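Local coordinates for UPF0255 protein frsA (Vibrio vulnificus, PDB 4I4C) that probably hydrolyses carboxylic esters, as a member of the FrsA family of alpha/beta-hydrolase-fold serine esterases, at residues 292-304 and 363-377. Residues are numbered along the deposited sequence; the frame is centred on the assembly and turned at random.
Sequences CVILGAPIHDIFA and LEGDPVSPYSDNQMV
D373, in the first turn of helix 371-379, turns its carboxylate onto the backbone N-H groups of H300 and D301. Its CB lies 3.8 Å from I299 CB, the two side chains pointing opposite ways as they pass. CG comes next, 3.5 Å from H300 N and 3.6 Å from D301 N. At the tip OD1 takes the N-H of D301 on its syn lone pair (3.1 Å), while OD2 accepts from H300 N at 3.1 Å, met from well above the carboxylate plane, and more weakly from D301 N; these N-H groups fix the rotation of the carboxylate. Water 2 accepts from I302 N and donates to V368 O. Within both segments the chain leaves the C-terminal ends of neighbouring parallel strands, 291-295 and 358-363, the edge where alpha/beta hydrolases carry their active site; here L295 and D366 line a pocket holding a polyether, and D366 forms a salt bridge with R272. Nearby, a chi1 of -172° swings S369 OG away from its own backbone N and onto A297 O (2.8 Å), above the carbonyl plane; OG also accepts from N374 ND2. On the helix flank V377 CG2 packs against I299 CG1 (3.8 Å), the side chains roughly perpendicular, and the bent end of M376 brings CE to 3.6 Å from H300 CB.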
ATOM      1  N   CYS A 292       1.305   0.011  18.092  1.00 17.89           N
ATOM      2  CA  CYS A 292       1.107  -0.508  16.743  1.00 20.07           C
ATOM      3  C   CYS A 292      -0.384  -0.552  16.385  1.00 19.87           C
ATOM      4  O   CYS A 292      -1.226  -0.911  17.208  1.00 21.03           O
ATOM      5  CB  CYS A 292       1.749  -1.900  16.586  1.00 21.44           C
ATOM      6  SG  CYS A 292       1.486  -2.681  14.934  1.00 22.03           S
ATOM      7  N   VAL A 293      -0.710  -0.162  15.155  1.00 17.61           N
ATOM      8  CA  VAL A 293      -2.080  -0.218  14.672  1.00 19.59           C
ATOM      9  C   VAL A 293      -2.052  -0.793  13.262  1.00 18.32           C
ATOM     10  O   VAL A 293      -1.239  -0.375  12.429  1.00 21.69           O
ATOM     11  CB  VAL A 293      -2.728   1.182  14.622  1.00 24.84           C
ATOM     12  CG1 VAL A 293      -4.180   1.087  14.182  1.00 25.99           C
ATOM     13  CG2 VAL A 293      -2.621   1.879  15.971  1.00 27.56           C
ATOM     14  N   ILE A 294      -2.924  -1.753  13.002  1.00 14.67           N
ATOM     15  CA  ILE A 294      -3.003  -2.376  11.697  1.00 18.41           C
ATOM     16  C   ILE A 294      -4.436  -2.363  11.164  1.00 19.41           C
ATOM     17  O   ILE A 294      -5.386  -2.419  11.928  1.00 15.76           O
ATOM     18  CB  ILE A 294      -2.445  -3.820  11.708  1.00 20.10           C
ATOM     19  CG1 ILE A 294      -3.252  -4.720  12.655  1.00 25.84           C
ATOM     20  CG2 ILE A 294      -0.962  -3.831  12.099  1.00 14.48           C
ATOM     21  CD1 ILE A 294      -2.941  -6.219  12.466  1.00 23.68           C
ATOM     22  N   LEU A 295      -4.593  -2.250   9.843  1.00 19.31           N
ATOM     23  CA  LEU A 295      -5.922  -2.296   9.253  1.00 20.29           C
ATOM     24  C   LEU A 295      -5.908  -3.212   8.041  1.00 16.40           C
ATOM     25  O   LEU A 295      -5.076  -3.046   7.147  1.00 16.67           O
ATOM     26  CB  LEU A 295      -6.399  -0.886   8.873  1.00 15.33           C
ATOM     27  CG  LEU A 295      -7.761  -0.757   8.174  1.00 27.43           C
ATOM     28  CD1 LEU A 295      -8.888  -1.478   8.907  1.00 23.91           C
ATOM     29  CD2 LEU A 295      -8.127   0.715   7.961  1.00 28.09           C
ATOM     30  N   GLY A 296      -6.830  -4.169   8.004  1.00 15.68           N
ATOM     31  CA  GLY A 296      -6.964  -5.052   6.847  1.00 16.39           C
ATOM     32  C   GLY A 296      -5.781  -5.978   6.573  1.00 23.30           C
ATOM     33  O   GLY A 296      -5.550  -6.375   5.429  1.00 20.56           O
ATOM     34  N   ALA A 297      -5.035  -6.336   7.617  1.00 24.03           N
ATOM     35  CA  ALA A 297      -3.836  -7.166   7.466  1.00 17.12           C
ATOM     36  C   ALA A 297      -4.154  -8.660   7.285  1.00 19.85           C
ATOM     37  O   ALA A 297      -4.998  -9.217   8.006  1.00 23.20           O
ATOM     38  CB  ALA A 297      -2.882  -6.948   8.662  1.00 19.06           C
ATOM     39  N   PRO A 298      -3.485  -9.315   6.314  1.00 19.27           N
ATOM     40  CA  PRO A 298      -3.612 -10.769   6.120  1.00 19.88           C
ATOM     41  C   PRO A 298      -2.723 -11.514   7.108  1.00 20.86           C
ATOM     42  O   PRO A 298      -1.667 -12.031   6.720  1.00 20.33           O
ATOM     43  CB  PRO A 298      -3.089 -10.979   4.691  1.00 14.85           C
ATOM     44  CG  PRO A 298      -2.108  -9.865   4.490  1.00 23.40           C
ATOM     45  CD  PRO A 298      -2.645  -8.685   5.279  1.00 23.47           C
ATOM     46  N   ILE A 299      -3.146 -11.562   8.369  1.00 31.99           N
ATOM     47  CA  ILE A 299      -2.334 -12.130   9.449  1.00 25.89           C
ATOM     48  C   ILE A 299      -2.054 -13.615   9.278  1.00 22.40           C
ATOM     49  O   ILE A 299      -0.931 -14.076   9.488  1.00 21.32           O
ATOM     50  CB  ILE A 299      -3.002 -11.917  10.818  1.00 21.21           C
ATOM     51  CG1 ILE A 299      -3.071 -10.431  11.174  1.00 22.58           C
ATOM     52  CG2 ILE A 299      -2.270 -12.692  11.910  1.00 25.65           C
ATOM     53  CD1 ILE A 299      -1.780  -9.679  10.970  1.00 23.90           C
ATOM     54  N   HIS A 300      -3.080 -14.371   8.912  1.00 20.50           N
ATOM     55  CA  HIS A 300      -2.951 -15.816   8.872  1.00 21.12           C
ATOM     56  C   HIS A 300      -3.889 -16.504   7.889  1.00 28.97           C
ATOM     57  O   HIS A 300      -3.440 -17.293   7.048  1.00 20.60           O
ATOM     58  CB  HIS A 300      -3.184 -16.421  10.262  1.00 23.77           C
ATOM     59  CG  HIS A 300      -3.424 -17.905  10.241  1.00 27.83           C
ATOM     60  ND1 HIS A 300      -2.420 -18.820   9.997  1.00 30.67           N
ATOM     61  CD2 HIS A 300      -4.554 -18.628  10.431  1.00 27.07           C
ATOM     62  CE1 HIS A 300      -2.922 -20.044  10.042  1.00 27.74           C
ATOM     63  NE2 HIS A 300      -4.214 -19.955  10.306  1.00 27.89           N
ATOM     64  N   ASP A 301      -5.187 -16.222   8.012  1.00 24.99           N
ATOM     65  CA  ASP A 301      -6.210 -17.067   7.391  1.00 29.71           C
ATOM     66  C   ASP A 301      -6.023 -17.290   5.888  1.00 28.76           C
ATOM     67  O   ASP A 301      -5.936 -18.429   5.441  1.00 31.90           O
ATOM     68  CB  ASP A 301      -7.624 -16.553   7.680  1.00 33.92           C
ATOM     69  CG  ASP A 301      -8.688 -17.565   7.311  1.00 39.22           C
ATOM     70  OD1 ASP A 301      -8.928 -18.496   8.108  1.00 44.27           O
ATOM     71  OD2 ASP A 301      -9.273 -17.441   6.218  1.00 44.98           O
ATOM     72  N   ILE A 302      -5.954 -16.206   5.119  1.00 33.14           N
ATOM     73  CA  ILE A 302      -5.823 -16.327   3.670  1.00 31.60           C
ATOM     74  C   ILE A 302      -4.509 -17.012   3.269  1.00 33.18           C
ATOM     75  O   ILE A 302      -4.497 -17.860   2.376  1.00 30.81           O
ATOM     76  CB  ILE A 302      -6.003 -14.962   2.939  1.00 25.01           C
ATOM     77  CG1 ILE A 302      -5.796 -15.117   1.436  1.00 31.51           C
ATOM     78  CG2 ILE A 302      -5.048 -13.909   3.465  1.00 25.35           C
ATOM     79  CD1 ILE A 302      -6.907 -15.876   0.748  1.00 38.03           C
ATOM     80  N   PHE A 303      -3.416 -16.658   3.942  1.00 28.28           N
ATOM     81  CA  PHE A 303      -2.103 -17.206   3.606  1.00 31.23           C
ATOM     82  C   PHE A 303      -2.060 -18.714   3.799  1.00 32.91           C
ATOM     83  O   PHE A 303      -1.363 -19.436   3.080  1.00 38.43           O
ATOM     84  CB  PHE A 303      -1.017 -16.539   4.452  1.00 31.08           C
ATOM     85  CG  PHE A 303      -0.666 -15.157   3.991  1.00 32.57           C
ATOM     86  CD1 PHE A 303      -0.937 -14.760   2.693  1.00 27.52           C
ATOM     87  CD2 PHE A 303      -0.074 -14.257   4.849  1.00 34.19           C
ATOM     88  CE1 PHE A 303      -0.618 -13.498   2.267  1.00 31.07           C
ATOM     89  CE2 PHE A 303       0.252 -12.978   4.413  1.00 32.83           C
ATOM     90  CZ  PHE A 303      -0.024 -12.603   3.123  1.00 25.23           C
ATOM     91  N   ALA A 304      -2.837 -19.177   4.764  1.00 29.90           N
ATOM     92  CA  ALA A 304      -2.850 -20.576   5.141  1.00 34.08           C
ATOM     93  C   ALA A 304      -3.941 -21.348   4.410  1.00 31.93           C
ATOM     94  O   ALA A 304      -4.174 -22.516   4.712  1.00 31.85           O
ATOM     95  CB  ALA A 304      -3.039 -20.699   6.655  1.00 34.01           C
ATOM     96  N   LEU A 363     -12.439  -4.280   8.320  1.00 23.72           N
ATOM     97  CA  LEU A 363     -13.847  -4.032   8.072  1.00 28.49           C
ATOM     98  C   LEU A 363     -14.622  -5.347   8.083  1.00 27.39           C
ATOM     99  O   LEU A 363     -14.092  -6.392   7.704  1.00 28.49           O
ATOM    100  CB  LEU A 363     -14.044  -3.276   6.748  1.00 29.56           C
ATOM    101  CG  LEU A 363     -13.863  -1.752   6.746  1.00 23.21           C
ATOM    102  CD1 LEU A 363     -12.546  -1.307   7.342  1.00 28.16           C
ATOM    103  CD2 LEU A 363     -14.022  -1.188   5.329  1.00 22.37           C
ATOM    104  N   GLU A 364     -15.875  -5.288   8.526  1.00 25.23           N
ATOM    105  CA  GLU A 364     -16.723  -6.474   8.578  1.00 30.45           C
ATOM    106  C   GLU A 364     -16.776  -7.196   7.240  1.00 34.42           C
ATOM    107  O   GLU A 364     -17.043  -6.590   6.202  1.00 32.24           O
ATOM    108  CB  GLU A 364     -18.141  -6.110   9.018  1.00 34.48           C
ATOM    109  CG  GLU A 364     -19.039  -7.327   9.187  1.00 42.57           C
ATOM    110  CD  GLU A 364     -20.456  -6.972   9.603  1.00 52.77           C
ATOM    111  OE1 GLU A 364     -20.643  -5.966  10.325  1.00 51.91           O
ATOM    112  OE2 GLU A 364     -21.386  -7.704   9.197  1.00 54.99           O
ATOM    113  N   GLY A 365     -16.495  -8.494   7.270  1.00 36.80           N
ATOM    114  CA  GLY A 365     -16.505  -9.293   6.063  1.00 39.19           C
ATOM    115  C   GLY A 365     -15.367  -8.989   5.106  1.00 37.65           C
ATOM    116  O   GLY A 365     -15.529  -9.101   3.901  1.00 41.40           O
ATOM    117  N   ASP A 366     -14.224  -8.576   5.636  1.00 32.83           N
ATOM    118  CA  ASP A 366     -13.015  -8.488   4.827  1.00 25.73           C
ATOM    119  C   ASP A 366     -12.445  -9.896   4.735  1.00 29.92           C
ATOM    120  O   ASP A 366     -11.923 -10.415   5.720  1.00 43.40           O
ATOM    121  CB  ASP A 366     -11.989  -7.549   5.477  1.00 22.75           C
ATOM    122  CG  ASP A 366     -10.715  -7.403   4.649  1.00 25.98           C
ATOM    123  OD1 ASP A 366     -10.574  -8.096   3.619  1.00 28.17           O
ATOM    124  OD2 ASP A 366      -9.842  -6.601   5.033  1.00 26.89           O
ATOM    125  N   PRO A 367     -12.537 -10.518   3.548  1.00 26.48           N
ATOM    126  CA  PRO A 367     -12.110 -11.913   3.395  1.00 30.44           C
ATOM    127  C   PRO A 367     -10.594 -12.039   3.474  1.00 31.90           C
ATOM    128  O   PRO A 367     -10.078 -13.130   3.694  1.00 36.39           O
ATOM    129  CB  PRO A 367     -12.602 -12.268   1.994  1.00 31.64           C
ATOM    130  CG  PRO A 367     -12.526 -10.967   1.253  1.00 33.71           C
ATOM    131  CD  PRO A 367     -12.920  -9.914   2.259  1.00 32.26           C
ATOM    132  N   VAL A 368      -9.897 -10.919   3.308  1.00 29.08           N
ATOM    133  CA  VAL A 368      -8.442 -10.889   3.382  1.00 28.51           C
ATOM    134  C   VAL A 368      -8.000 -10.756   4.833  1.00 25.45           C
ATOM    135  O   VAL A 368      -6.929 -11.231   5.205  1.00 21.84           O
ATOM    136  CB  VAL A 368      -7.864  -9.722   2.540  1.00 25.94           C
ATOM    137  CG1 VAL A 368      -6.379  -9.543   2.792  1.00 26.76           C
ATOM    138  CG2 VAL A 368      -8.126  -9.955   1.069  1.00 35.82           C
ATOM    139  N   SER A 369      -8.839 -10.121   5.652  1.00 23.74           N
ATOM    140  CA  SER A 369      -8.512  -9.891   7.060  1.00 30.67           C
ATOM    141  C   SER A 369      -9.670 -10.212   8.004  1.00 25.95           C
ATOM    142  O   SER A 369     -10.364  -9.313   8.469  1.00 24.40           O
ATOM    143  CB  SER A 369      -8.097  -8.439   7.270  1.00 30.23           C
ATOM    144  OG  SER A 369      -7.612  -8.250   8.583  1.00 21.92           O
ATOM    145  N   PRO A 370      -9.883 -11.500   8.288  1.00 22.91           N
ATOM    146  CA  PRO A 370     -11.020 -11.869   9.138  1.00 18.36           C
ATOM    147  C   PRO A 370     -10.850 -11.379  10.577  1.00 20.40           C
ATOM    148  O   PRO A 370      -9.740 -11.109  11.032  1.00 16.83           O
ATOM    149  CB  PRO A 370     -11.027 -13.401   9.077  1.00 26.00           C
ATOM    150  CG  PRO A 370      -9.605 -13.781   8.724  1.00 24.39           C
ATOM    151  CD  PRO A 370      -9.098 -12.664   7.834  1.00 19.83           C
ATOM    152  N   TYR A 371     -11.959 -11.252  11.284  1.00 21.41           N
ATOM    153  CA  TYR A 371     -11.930 -10.845  12.684  1.00 28.42           C
ATOM    154  C   TYR A 371     -11.071 -11.828  13.505  1.00 29.43           C
ATOM    155  O   TYR A 371     -10.303 -11.420  14.382  1.00 25.66           O
ATOM    156  CB  TYR A 371     -13.365 -10.736  13.220  1.00 28.93           C
ATOM    157  CG  TYR A 371     -13.485 -10.312  14.666  1.00 31.05           C
ATOM    158  CD1 TYR A 371     -12.873  -9.154  15.123  1.00 31.69           C
ATOM    159  CD2 TYR A 371     -14.239 -11.055  15.569  1.00 37.61           C
ATOM    160  CE1 TYR A 371     -12.990  -8.753  16.438  1.00 26.94           C
ATOM    161  CE2 TYR A 371     -14.363 -10.659  16.893  1.00 37.99           C
ATOM    162  CZ  TYR A 371     -13.735  -9.505  17.319  1.00 34.91           C
ATOM    163  OH  TYR A 371     -13.838  -9.099  18.632  1.00 36.59           O
ATOM    164  N   SER A 372     -11.185 -13.113  13.180  1.00 28.78           N
ATOM    165  CA  SER A 372     -10.351 -14.153  13.785  1.00 29.93           C
ATOM    166  C   SER A 372      -8.841 -13.890  13.689  1.00 22.84           C
ATOM    167  O   SER A 372      -8.088 -14.164  14.629  1.00 27.46           O
ATOM    168  CB  SER A 372     -10.686 -15.510  13.175  1.00 30.22           C
ATOM    169  OG  SER A 372     -10.688 -15.477  11.767  1.00 26.14           O
ATOM    170  N   ASP A 373      -8.401 -13.349  12.565  1.00 27.00           N
ATOM    171  CA  ASP A 373      -7.006 -12.935  12.415  1.00 33.40           C
ATOM    172  C   ASP A 373      -6.634 -11.865  13.449  1.00 30.31           C
ATOM    173  O   ASP A 373      -5.656 -12.008  14.201  1.00 22.10           O
ATOM    174  CB  ASP A 373      -6.764 -12.399  11.005  1.00 32.21           C
ATOM    175  CG  ASP A 373      -6.253 -13.461  10.049  1.00 30.32           C
ATOM    176  OD1 ASP A 373      -6.227 -14.646  10.435  1.00 32.47           O
ATOM    177  OD2 ASP A 373      -5.887 -13.111   8.904  1.00 27.90           O
ATOM    178  N   ASN A 374      -7.433 -10.800  13.479  1.00 20.41           N
ATOM    179  CA  ASN A 374      -7.221  -9.686  14.394  1.00 25.03           C
ATOM    180  C   ASN A 374      -7.391 -10.030  15.878  1.00 24.71           C
ATOM    181  O   ASN A 374      -6.702  -9.475  16.731  1.00 24.02           O
ATOM    182  CB  ASN A 374      -8.098  -8.511  13.967  1.00 24.67           C
ATOM    183  CG  ASN A 374      -7.698  -7.991  12.606  1.00 27.24           C
ATOM    184  OD1 ASN A 374      -6.530  -7.665  12.386  1.00 29.56           O
ATOM    185  ND2 ASN A 374      -8.635  -7.970  11.672  1.00 23.39           N
ATOM    186  N   GLN A 375      -8.297 -10.956  16.171  1.00 19.67           N
ATOM    187  CA  GLN A 375      -8.435 -11.487  17.523  1.00 25.28           C
ATOM    188  C   GLN A 375      -7.173 -12.176  18.027  1.00 26.45           C
ATOM    189  O   GLN A 375      -6.792 -12.007  19.186  1.00 29.21           O
ATOM    190  CB  GLN A 375      -9.604 -12.463  17.590  1.00 36.67           C
ATOM    191  CG  GLN A 375     -10.890 -11.823  18.038  1.00 40.53           C
ATOM    192  CD  GLN A 375     -12.036 -12.801  18.019  1.00 45.27           C
ATOM    193  OE1 GLN A 375     -12.188 -13.591  17.077  1.00 40.84           O
ATOM    194  NE2 GLN A 375     -12.847 -12.766  19.063  1.00 41.63           N
ATOM    195  N   MET A 376      -6.535 -12.956  17.158  1.00 33.33           N
ATOM    196  CA  MET A 376      -5.266 -13.601  17.486  1.00 33.81           C
ATOM    197  C   MET A 376      -4.217 -12.583  17.892  1.00 36.15           C
ATOM    198  O   MET A 376      -3.606 -12.680  18.959  1.00 29.93           O
ATOM    199  CB  MET A 376      -4.745 -14.371  16.283  1.00 35.96           C
ATOM    200  CG  MET A 376      -5.068 -15.830  16.295  1.00 38.89           C
ATOM    201  SD  MET A 376      -3.885 -16.745  15.304  1.00 48.71           S
ATOM    202  CE  MET A 376      -4.465 -16.362  13.666  1.00 22.59           C
ATOM    203  N   VAL A 377      -4.000 -11.610  17.016  1.00 38.38           N
ATOM    204  CA  VAL A 377      -3.023 -10.565  17.274  1.00 35.88           C
ATOM    205  C   VAL A 377      -3.327  -9.866  18.602  1.00 34.93           C
ATOM    206  O   VAL A 377      -2.430  -9.645  19.416  1.00 29.40           O
ATOM    207  CB  VAL A 377      -2.982  -9.536  16.112  1.00 27.92           C
ATOM    208  CG1 VAL A 377      -2.184  -8.309  16.503  1.00 30.74           C
ATOM    209  CG2 VAL A 377      -2.401 -10.181  14.856  1.00 21.30           C
TER
HETATM  210  O   HOH W   1      -5.822  -5.915  10.730  1.00 19.83           O
HETATM  211  O   HOH W   2      -5.956 -13.467   6.510  1.00 19.46           O